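Long-range contacts in GH62 arabinofuranosidase (Podospora anserina, PDB 4N4B), which probably hydrolyses terminal, non-reducing alpha-L-arabinofuranoside residues of xylan, using a five-bladed beta-propeller fold that carries a calcium ion: residues A[34-44]-A[84-94]; A[44-52]-A[320-329]. All blocks are in the same frame, centred on the assembly; numbering follows the deposited sequence.

Contact 1 (A[34-44]-A[84-94]); sequences LVGPKNDGRGI and APNATFYYLDQ
The guanidinium of Arg-42 lies flat on the ring of Tyr-91. The two side chains run antiparallel, and the planes of guanidinium and ring are 15° apart. The centres of the Arg-42 guanidinium and the Tyr-91 ring are 3.8 Å apart, which makes a cation-pi stack. Arg-42 CD also rests over the same ring. Beyond the ring the guanidinium forms a salt bridge with Asp-93, in which NH1 and NH2 each take one oxygen. Arg-42 NH1 bonds Asp-93 OD2 at 2.9 Å, and Arg-42 NH2 bonds Asp-93 OD1 at 3.0 Å. The guanidinium and carboxylate planes are twisted against each other, yet both oxygens are met on their syn sides.

The hydroxyl of Tyr-91 points the other way, to Asp-40. Tyr-91 OH donates to the syn lone pair of Asp-40 OD2 at 2.6 Å. The other oxygen, Asp-40 OD1, accepts from the backbone N of Arg-42 and closes an Asx turn. CG of Asp-40 sits between its backbone N and carbonyl carbon (chi1 63°), with OD2 on Tyr-91 and OD1 on the turn. A water joins Tyr-91 OH to the N of Lys-38.

Lys-38 crosses the face of Phe-89. Its chain bends at chi2 (-65°), and Lys-38 CE lies over the Phe-89 ring, 3.8 Å from the centroid. Lys-38 NZ then reaches Ala-87 O at 3.0 Å, from above the carbonyl plane. Val-35 CG1 meets the edge of the same ring, while Val-35 CG2 packs on Ala-84 CB. Phe-76 of strand 70-78 also meets the Phe-89 ring.

The contact joins the loop between strands 28-30 and 46-55 to the outermost strand, 90-91, of a propeller blade. Each cation has both an aromatic face and an oxygen partner, so charge and ring packing probably both contribute to holding the loop against the blade.

Contact 2 (A[44-52]-A[320-329]); sequences IAGIKDPTI and YNALPWRLGF. With TRS (2-amino-2-hydroxymethyl-propane-1,3-diol), chain D.
Leu-327 packs against Ile-47 and Pro-50 where two blades of the five-bladed beta-propeller meet. Strand 46-52 is the edge strand of one four-stranded blade. Strand 326-329 belongs to the neighbouring sheet. Their axes come within 6.0 Å, at 47° between their directions. Leu-327 CD1 meets Ile-47 CG2 at 3.9 Å, and the two side chains cross at about a right angle. Leu-327 and Pro-50 approach tip to tip, with CD2 of the leucine against CD of the proline. Further along, Ile-52 CD1 touches the edge of the Phe-329 ring at CE1.

Outward from this centre, Lys-48 runs over the face of Trp-325. Lys-48 CE lies 3.8 Å from the centroid of the Trp-325 five-membered ring. A bend at chi3 (76°) turns the amine toward Tyr-320, and Lys-48 NZ donates to Tyr-320 OH at 2.8 Å. NZ also bonds O1 of a bound Tris molecule, probably from the crystallisation liquor, and a water held by Tyr-320 O. The same Tris O1 donates to Asp-49 OD2, which is also bonded to Ser-64. Asp-49 lies about 5 Å, from its side chain, from the bound calcium ion and beside His-285, which binds calcium in a structure of this protein and here bonds the Tris. This end of the contact therefore borders the metal site.

On the other flank the backbones are tied at one point, Ile-47 N to Trp-325 O. Arg-326 folds back beside them through a bend at chi2 (-67°). Its NH1 bonds Trp-325 O from the opposite face of the carbonyl plane to Ile-47 N. Arg-326 NH1 also reaches Ala-45 O, 2.9 Å away and near the guanidinium plane, and a water links that oxygen to Arg-326 NH2.

Overall arrangement
Both contacts hold the first four-stranded blade, from its two outermost strands. Contact 1 ties strand 90-91 to a loop at the outer edge, its centre about 19 Å from the centre of the chain. Contact 2 lies further in, its centre about 12 Å from that of the chain, where strand 46-55 meets the neighbouring sheet. Contact 1 relies on cations over aromatic faces and on bonds to carboxylates. Contact 2 has more buried residues and an aliphatic centre, with its polar end at the metal site. They share Ile-44, and their centres are 11 Å apart. Leu-34 and Val-35 probably hydrogen-bond to the backbone of Leu-327, forming a classic beta bulge that connects the two.

Contact 1 (A[34-44]-A[84-94])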
loop_
_atom_site.group_PDB
_atom_site.type_symbol
_atom_site.label_atom_id
_atom_site.label_comp_id
_atom_site.label_asym_id
_atom_site.label_seq_id
_atom_site.Cartn_x
_atom_site.Cartn_y
_atom_site.Cartn_z
ATOM N N LEU A 34 12.228 11.565 -3.987
ATOM C CA LEU A 34 11.816 12.052 -5.305
ATOM C C LEU A 34 10.555 12.836 -5.230
ATOM O O LEU A 34 10.432 13.850 -5.959
ATOM C CB LEU A 34 11.698 10.884 -6.294
ATOM C CG LEU A 34 12.991 10.202 -6.627
ATOM C CD1 LEU A 34 12.749 8.989 -7.508
ATOM C CD2 LEU A 34 13.984 11.116 -7.243
ATOM N N VAL A 35 9.555 12.455 -4.457
ATOM C CA VAL A 35 8.245 13.075 -4.495
ATOM C C VAL A 35 7.901 13.666 -3.163
ATOM O O VAL A 35 7.963 12.982 -2.120
ATOM C CB VAL A 35 7.106 12.108 -4.888
ATOM C CG1 VAL A 35 5.774 12.786 -4.934
ATOM C CG2 VAL A 35 7.411 11.426 -6.222
ATOM N N GLY A 36 7.586 14.907 -3.088
ATOM C CA GLY A 36 7.140 15.635 -1.923
ATOM C C GLY A 36 6.036 16.602 -2.250
ATOM O O GLY A 36 5.611 16.794 -3.393
ATOM N N PRO A 37 5.521 17.326 -1.244
ATOM C CA PRO A 37 4.448 18.321 -1.392
ATOM C C PRO A 37 4.923 19.447 -2.301
ATOM O O PRO A 37 6.111 19.807 -2.380
ATOM C CB PRO A 37 4.154 18.810 0.058
ATOM C CG PRO A 37 4.787 17.785 0.951
ATOM C CD PRO A 37 5.897 17.129 0.160
ATOM N N LYS A 38 3.953 19.969 -3.006
ATOM C CA LYS A 38 4.111 21.156 -3.886
ATOM C C LYS A 38 3.896 22.354 -3.024
ATOM O O LYS A 38 3.068 22.407 -2.132
ATOM C CB LYS A 38 3.130 21.140 -5.053
ATOM C CG LYS A 38 3.173 19.864 -5.899
ATOM C CD LYS A 38 4.485 19.693 -6.595
ATOM C CE LYS A 38 4.210 18.575 -7.636
ATOM N NZ LYS A 38 5.433 18.323 -8.357
ATOM N N ASN A 39 4.548 23.459 -3.474
ATOM C CA ASN A 39 4.255 24.783 -2.851
ATOM C C ASN A 39 3.078 25.451 -3.532
ATOM O O ASN A 39 3.222 26.428 -4.374
ATOM C CB ASN A 39 5.506 25.661 -3.044
ATOM C CG ASN A 39 5.415 26.929 -2.230
ATOM O OD1 ASN A 39 4.629 27.021 -1.281
ATOM N ND2 ASN A 39 6.223 27.912 -2.593
ATOM N N ASP A 40 1.902 24.910 -3.262
ATOM C CA ASP A 40 0.698 25.252 -3.993
ATOM C C ASP A 40 -0.418 25.804 -3.133
ATOM O O ASP A 40 -1.497 25.959 -3.564
ATOM C CB ASP A 40 0.180 24.075 -4.843
ATOM C CG ASP A 40 -0.238 22.855 -3.999
ATOM O OD1 ASP A 40 -0.322 22.967 -2.800
ATOM O OD2 ASP A 40 -0.466 21.858 -4.638
ATOM N N GLY A 41 -0.113 26.112 -1.897
ATOM C CA GLY A 41 -1.104 26.681 -1.033
ATOM C C GLY A 41 -1.924 25.733 -0.247
ATOM O O GLY A 41 -2.632 26.120 0.651
ATOM N N ARG A 42 -1.847 24.407 -0.521
ATOM C CA ARG A 42 -2.674 23.498 0.199
ATOM C C ARG A 42 -2.204 23.105 1.598
ATOM O O ARG A 42 -2.943 22.527 2.385
ATOM C CB ARG A 42 -2.846 22.137 -0.591
ATOM C CG ARG A 42 -3.922 22.318 -1.707
ATOM C CD ARG A 42 -4.049 21.019 -2.483
ATOM N NE ARG A 42 -5.128 21.076 -3.532
ATOM C CZ ARG A 42 -6.281 20.471 -3.416
ATOM N NH1 ARG A 42 -6.464 19.698 -2.366
ATOM N NH2 ARG A 42 -7.170 20.464 -4.375
ATOM N N GLY A 43 -0.925 23.383 1.813
ATOM C CA GLY A 43 -0.369 23.133 3.162
ATOM C C GLY A 43 -0.037 21.678 3.481
ATOM O O GLY A 43 0.055 21.274 4.666
ATOM N N ILE A 44 0.101 20.833 2.440
ATOM C CA ILE A 44 0.338 19.406 2.682
ATOM C C ILE A 44 1.748 19.265 3.272
ATOM O O ILE A 44 2.698 19.841 2.807
ATOM C CB ILE A 44 0.128 18.651 1.362
ATOM C CG1 ILE A 44 -1.365 18.671 0.968
ATOM C CG2 ILE A 44 0.653 17.249 1.483
ATOM C CD1 ILE A 44 -1.672 18.428 -0.461
ATOM N N ALA A 84 9.689 12.005 -11.863
ATOM C CA ALA A 84 8.687 12.013 -10.755
ATOM C C ALA A 84 8.661 13.310 -9.983
ATOM O O ALA A 84 7.622 13.806 -9.629
ATOM C CB ALA A 84 8.900 10.839 -9.827
ATOM N N PRO A 85 9.852 13.975 -9.710
ATOM C CA PRO A 85 9.806 15.157 -8.874
ATOM C C PRO A 85 9.005 16.287 -9.497
ATOM O O PRO A 85 8.403 17.069 -8.737
ATOM C CB PRO A 85 11.322 15.582 -8.736
ATOM C CG PRO A 85 12.005 14.327 -8.861
ATOM C CD PRO A 85 11.211 13.453 -9.876
ATOM N N ASN A 86 8.947 16.354 -10.833
ATOM C CA ASN A 86 8.236 17.449 -11.456
ATOM C C ASN A 86 6.854 17.053 -11.968
ATOM O O ASN A 86 6.196 17.850 -12.618
ATOM C CB ASN A 86 9.050 17.986 -12.619
ATOM C CG ASN A 86 10.242 18.839 -12.143
ATOM O OD1 ASN A 86 10.338 19.207 -10.940
ATOM N ND2 ASN A 86 11.154 19.150 -13.058
ATOM N N ALA A 87 6.443 15.811 -11.707
ATOM C CA ALA A 87 5.136 15.427 -12.126
ATOM C C ALA A 87 4.058 16.242 -11.499
ATOM O O ALA A 87 4.056 16.536 -10.281
ATOM C CB ALA A 87 4.904 13.970 -11.826
ATOM N N THR A 88 3.038 16.695 -12.248
ATOM C CA THR A 88 1.909 17.459 -11.809
ATOM C C THR A 88 1.027 16.622 -10.842
ATOM O O THR A 88 0.709 15.491 -11.111
ATOM C CB THR A 88 1.065 17.913 -13.011
ATOM O OG1 THR A 88 1.989 18.791 -13.761
ATOM C CG2 THR A 88 -0.193 18.648 -12.626
ATOM N N PHE A 89 0.605 17.270 -9.790
ATOM C CA PHE A 89 -0.314 16.626 -8.859
ATOM C C PHE A 89 -1.769 16.911 -9.277
ATOM O O PHE A 89 -2.128 18.033 -9.497
ATOM C CB PHE A 89 -0.106 17.189 -7.451
ATOM C CG PHE A 89 0.999 16.535 -6.673
ATOM C CD1 PHE A 89 1.807 15.593 -7.210
ATOM C CD2 PHE A 89 1.206 16.914 -5.399
ATOM C CE1 PHE A 89 2.805 15.039 -6.471
ATOM C CE2 PHE A 89 2.200 16.373 -4.644
ATOM C CZ PHE A 89 3.004 15.433 -5.184
ATOM N N TYR A 90 -2.557 15.862 -9.395
ATOM C CA TYR A 90 -3.977 15.970 -9.649
ATOM C C TYR A 90 -4.720 15.498 -8.417
ATOM O O TYR A 90 -4.742 14.401 -8.128
ATOM C CB TYR A 90 -4.418 15.184 -10.895
ATOM C CG TYR A 90 -3.695 15.624 -12.157
ATOM C CD1 TYR A 90 -4.143 16.676 -12.857
ATOM C CD2 TYR A 90 -2.570 15.017 -12.578
ATOM C CE1 TYR A 90 -3.490 17.116 -13.995
ATOM C CE2 TYR A 90 -1.907 15.444 -13.723
ATOM C CZ TYR A 90 -2.402 16.495 -14.416
ATOM O OH TYR A 90 -1.672 16.892 -15.532
ATOM N N TYR A 91 -5.276 16.445 -7.708
ATOM C CA TYR A 91 -5.921 16.173 -6.449
ATOM C C TYR A 91 -7.320 15.576 -6.663
ATOM O O TYR A 91 -8.121 16.099 -7.364
ATOM C CB TYR A 91 -5.991 17.480 -5.643
ATOM C CG TYR A 91 -4.600 17.991 -5.222
ATOM C CD1 TYR A 91 -3.917 17.398 -4.209
ATOM C CD2 TYR A 91 -4.010 19.057 -5.865
ATOM C CE1 TYR A 91 -2.674 17.817 -3.853
ATOM C CE2 TYR A 91 -2.752 19.490 -5.481
ATOM C CZ TYR A 91 -2.102 18.879 -4.462
ATOM O OH TYR A 91 -0.871 19.333 -4.077
ATOM N N LEU A 92 -7.558 14.454 -6.035
ATOM C CA LEU A 92 -8.793 13.725 -6.276
ATOM C C LEU A 92 -10.009 14.333 -5.601
ATOM O O LEU A 92 -11.098 13.969 -5.894
ATOM C CB LEU A 92 -8.654 12.243 -5.920
ATOM C CG LEU A 92 -7.561 11.457 -6.633
ATOM C CD1 LEU A 92 -7.858 9.967 -6.469
ATOM C CD2 LEU A 92 -7.482 11.791 -8.147
ATOM N N ASP A 93 -9.773 15.325 -4.754
ATOM C CA ASP A 93 -10.924 16.071 -4.223
ATOM C C ASP A 93 -11.644 16.886 -5.290
ATOM O O ASP A 93 -12.739 17.365 -5.025
ATOM C CB ASP A 93 -10.589 16.903 -2.991
ATOM C CG ASP A 93 -9.647 18.043 -3.232
ATOM O OD1 ASP A 93 -9.321 18.351 -4.377
ATOM O OD2 ASP A 93 -9.201 18.669 -2.228
ATOM N N GLN A 94 -11.065 16.979 -6.506
ATOM C CA GLN A 94 -11.712 17.615 -7.650
ATOM C C GLN A 94 -12.601 16.648 -8.401
ATOM O O GLN A 94 -13.404 17.117 -9.233
ATOM C CB GLN A 94 -10.636 18.193 -8.589
ATOM C CG GLN A 94 -9.701 19.175 -7.886
ATOM C CD GLN A 94 -10.426 20.322 -7.231
ATOM O OE1 GLN A 94 -10.582 20.471 -5.964
ATOM N NE2 GLN A 94 -10.914 21.135 -8.072
HETATM O O HOH W 1 1.287 19.134 -2.275
#

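Contact 2 (A[44-52]-A[320-329])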
loop_
_atom_site.group_PDB
_atom_site.type_symbol
_atom_site.label_atom_id
_atom_site.label_comp_id
_atom_site.label_asym_id
_atom_site.label_seq_id
_atom_site.Cartn_x
_atom_site.Cartn_y
_atom_site.Cartn_z
ATOM N N ILE A 44 0.101 20.833 2.440
ATOM C CA ILE A 44 0.338 19.406 2.682
ATOM C C ILE A 44 1.748 19.265 3.272
ATOM O O ILE A 44 2.698 19.841 2.807
ATOM C CB ILE A 44 0.128 18.651 1.362
ATOM C CG1 ILE A 44 -1.365 18.671 0.968
ATOM C CG2 ILE A 44 0.653 17.249 1.483
ATOM C CD1 ILE A 44 -1.672 18.428 -0.461
ATOM N N ALA A 45 1.856 18.393 4.273
ATOM C CA ALA A 45 3.133 18.102 4.970
ATOM C C ALA A 45 3.853 16.911 4.368
ATOM O O ALA A 45 5.075 16.852 4.323
ATOM C CB ALA A 45 2.877 17.918 6.432
ATOM N N GLY A 46 3.059 15.856 4.050
ATOM C CA GLY A 46 3.601 14.609 3.591
ATOM C C GLY A 46 2.857 14.057 2.370
ATOM O O GLY A 46 1.667 14.206 2.262
ATOM N N ILE A 47 3.628 13.378 1.518
ATOM C CA ILE A 47 3.039 12.536 0.438
ATOM C C ILE A 47 3.390 11.148 0.785
ATOM O O ILE A 47 4.526 10.799 1.130
ATOM C CB ILE A 47 3.564 12.946 -0.938
ATOM C CG1 ILE A 47 3.304 14.469 -1.211
ATOM C CG2 ILE A 47 2.951 12.119 -2.045
ATOM C CD1 ILE A 47 1.892 14.857 -1.310
ATOM N N LYS A 48 2.373 10.262 0.787
ATOM C CA LYS A 48 2.439 9.042 1.597
ATOM C C LYS A 48 1.762 7.890 0.887
ATOM O O LYS A 48 0.893 8.038 0.039
ATOM C CB LYS A 48 1.721 9.221 2.943
ATOM C CG LYS A 48 2.358 10.247 3.856
ATOM C CD LYS A 48 1.680 10.246 5.168
ATOM C CE LYS A 48 2.070 9.090 6.011
ATOM N NZ LYS A 48 1.269 9.033 7.243
ATOM N N ASP A 49 2.056 6.701 1.339
ATOM C CA ASP A 49 1.261 5.477 1.156
ATOM C C ASP A 49 0.931 5.167 -0.338
ATOM O O ASP A 49 -0.242 4.924 -0.685
ATOM C CB ASP A 49 -0.090 5.610 1.888
ATOM C CG ASP A 49 -0.021 6.190 3.301
ATOM O OD1 ASP A 49 0.951 5.844 3.979
ATOM O OD2 ASP A 49 -0.962 6.951 3.656
ATOM N N PRO A 50 1.945 5.178 -1.181
ATOM C CA PRO A 50 1.619 5.062 -2.648
ATOM C C PRO A 50 1.112 3.723 -3.090
ATOM O O PRO A 50 1.451 2.666 -2.538
ATOM C CB PRO A 50 2.931 5.359 -3.290
ATOM C CG PRO A 50 3.966 4.911 -2.283
ATOM C CD PRO A 50 3.386 5.390 -0.985
ATOM N N THR A 51 0.280 3.798 -4.116
ATOM C CA THR A 51 -0.026 2.617 -5.011
ATOM C C THR A 51 0.504 3.004 -6.344
ATOM O O THR A 51 0.386 4.126 -6.814
ATOM C CB THR A 51 -1.536 2.367 -4.990
ATOM O OG1 THR A 51 -1.829 1.201 -5.816
ATOM C CG2 THR A 51 -2.382 3.448 -5.497
ATOM N N ILE A 52 1.123 2.014 -7.028
ATOM C CA ILE A 52 1.812 2.313 -8.312
ATOM C C ILE A 52 1.714 1.135 -9.258
ATOM O O ILE A 52 2.028 -0.003 -8.930
ATOM C CB ILE A 52 3.286 2.693 -8.017
ATOM C CG1 ILE A 52 4.002 2.959 -9.320
ATOM C CG2 ILE A 52 3.986 1.678 -7.152
ATOM C CD1 ILE A 52 5.323 3.663 -9.149
ATOM N N TYR A 320 2.541 13.345 14.317
ATOM C CA TYR A 320 2.634 12.385 13.232
ATOM C C TYR A 320 2.076 12.910 11.905
ATOM O O TYR A 320 2.667 12.755 10.886
ATOM C CB TYR A 320 1.911 11.068 13.620
ATOM C CG TYR A 320 1.950 10.043 12.488
ATOM C CD1 TYR A 320 3.049 9.259 12.310
ATOM C CD2 TYR A 320 0.903 9.912 11.597
ATOM C CE1 TYR A 320 3.128 8.338 11.256
ATOM C CE2 TYR A 320 0.985 8.981 10.569
ATOM C CZ TYR A 320 2.095 8.237 10.410
ATOM O OH TYR A 320 2.101 7.386 9.351
ATOM N N ASN A 321 0.931 13.527 11.954
ATOM C CA ASN A 321 0.304 13.949 10.690
ATOM C C ASN A 321 1.038 15.054 9.940
ATOM O O ASN A 321 0.685 15.306 8.755
ATOM C CB ASN A 321 -1.160 14.280 10.905
ATOM C CG ASN A 321 -2.010 13.018 11.198
ATOM O OD1 ASN A 321 -1.616 11.912 10.858
ATOM N ND2 ASN A 321 -3.030 13.174 11.892
ATOM N N ALA A 322 1.959 15.747 10.611
ATOM C CA ALA A 322 2.729 16.800 9.952
ATOM C C ALA A 322 4.165 16.401 9.670
ATOM O O ALA A 322 4.991 17.220 9.233
ATOM C CB ALA A 322 2.708 18.100 10.807
ATOM N N LEU A 323 4.531 15.123 9.823
ATOM C CA LEU A 323 5.872 14.637 9.502
ATOM C C LEU A 323 6.166 14.707 8.029
ATOM O O LEU A 323 5.255 14.612 7.161
ATOM C CB LEU A 323 6.045 13.192 9.967
ATOM C CG LEU A 323 6.069 12.968 11.482
ATOM C CD1 LEU A 323 6.040 11.437 11.747
ATOM C CD2 LEU A 323 7.242 13.584 12.139
ATOM N N PRO A 324 7.410 14.971 7.682
ATOM C CA PRO A 324 7.796 15.298 6.309
ATOM C C PRO A 324 8.089 14.054 5.442
ATOM O O PRO A 324 9.181 13.828 4.935
ATOM C CB PRO A 324 9.078 16.160 6.534
ATOM C CG PRO A 324 9.656 15.562 7.695
ATOM C CD PRO A 324 8.531 15.197 8.627
ATOM N N TRP A 325 7.063 13.263 5.266
ATOM C CA TRP A 325 7.155 12.074 4.446
ATOM C C TRP A 325 7.333 12.420 2.958
ATOM O O TRP A 325 6.698 13.280 2.465
ATOM C CB TRP A 325 5.906 11.171 4.618
ATOM C CG TRP A 325 5.702 10.583 5.936
ATOM C CD1 TRP A 325 4.873 11.039 6.877
ATOM C CD2 TRP A 325 6.403 9.483 6.516
ATOM N NE1 TRP A 325 4.941 10.283 7.992
ATOM C CE2 TRP A 325 5.901 9.328 7.817
ATOM C CE3 TRP A 325 7.378 8.594 6.055
ATOM C CZ2 TRP A 325 6.316 8.326 8.648
ATOM C CZ3 TRP A 325 7.813 7.602 6.886
ATOM C CH2 TRP A 325 7.269 7.462 8.177
ATOM N N ARG A 326 8.266 11.701 2.335
ATOM C CA ARG A 326 8.606 11.799 0.934
ATOM C C ARG A 326 8.696 10.392 0.349
ATOM O O ARG A 326 8.963 9.487 1.025
ATOM C CB ARG A 326 9.976 12.515 0.736
ATOM C CG ARG A 326 10.200 13.841 1.480
ATOM C CD ARG A 326 9.281 14.933 0.938
ATOM N NE ARG A 326 9.427 16.194 1.662
ATOM C CZ ARG A 326 8.575 16.653 2.553
ATOM N NH1 ARG A 326 7.493 16.010 2.859
ATOM N NH2 ARG A 326 8.784 17.822 3.108
ATOM N N LEU A 327 8.507 10.319 -0.954
ATOM C CA LEU A 327 8.528 9.029 -1.658
ATOM C C LEU A 327 9.797 8.844 -2.464
ATOM O O LEU A 327 10.245 9.713 -3.104
ATOM C CB LEU A 327 7.306 8.848 -2.603
ATOM C CG LEU A 327 5.906 9.135 -2.042
ATOM C CD1 LEU A 327 4.840 8.868 -3.120
ATOM C CD2 LEU A 327 5.671 8.283 -0.786
ATOM N N GLY A 328 10.316 7.634 -2.383
ATOM C CA GLY A 328 11.397 7.150 -3.197
ATOM C C GLY A 328 11.118 5.737 -3.658
ATOM O O GLY A 328 10.032 5.203 -3.483
ATOM N N PHE A 329 12.166 5.136 -4.208
ATOM C CA PHE A 329 12.073 3.731 -4.647
ATOM C C PHE A 329 13.215 2.951 -4.105
ATOM O O PHE A 329 14.372 3.437 -4.109
ATOM C CB PHE A 329 12.134 3.583 -6.209
ATOM C CG PHE A 329 11.052 4.305 -6.985
ATOM C CD1 PHE A 329 9.883 3.661 -7.195
ATOM C CD2 PHE A 329 11.171 5.580 -7.432
ATOM C CE1 PHE A 329 8.870 4.231 -7.982
ATOM C CE2 PHE A 329 10.141 6.169 -8.179
ATOM C CZ PHE A 329 9.008 5.440 -8.395
HETATM C C TRS D . -1.620 5.523 7.364
HETATM C C1 TRS D . -2.057 6.899 6.892
HETATM C C2 TRS D . -1.018 4.590 6.272
HETATM C C3 TRS D . -2.782 4.795 8.104
HETATM N N TRS D . -0.483 5.591 8.385
HETATM O O1 TRS D . -0.910 7.639 6.233
HETATM O O2 TRS D . -0.399 3.396 6.809
HETATM O O3 TRS D . -3.773 4.613 7.103
HETATM O O HOH W 2 6.842 18.862 5.052
HETATM O O HOH W 3 2.127 11.472 8.487
#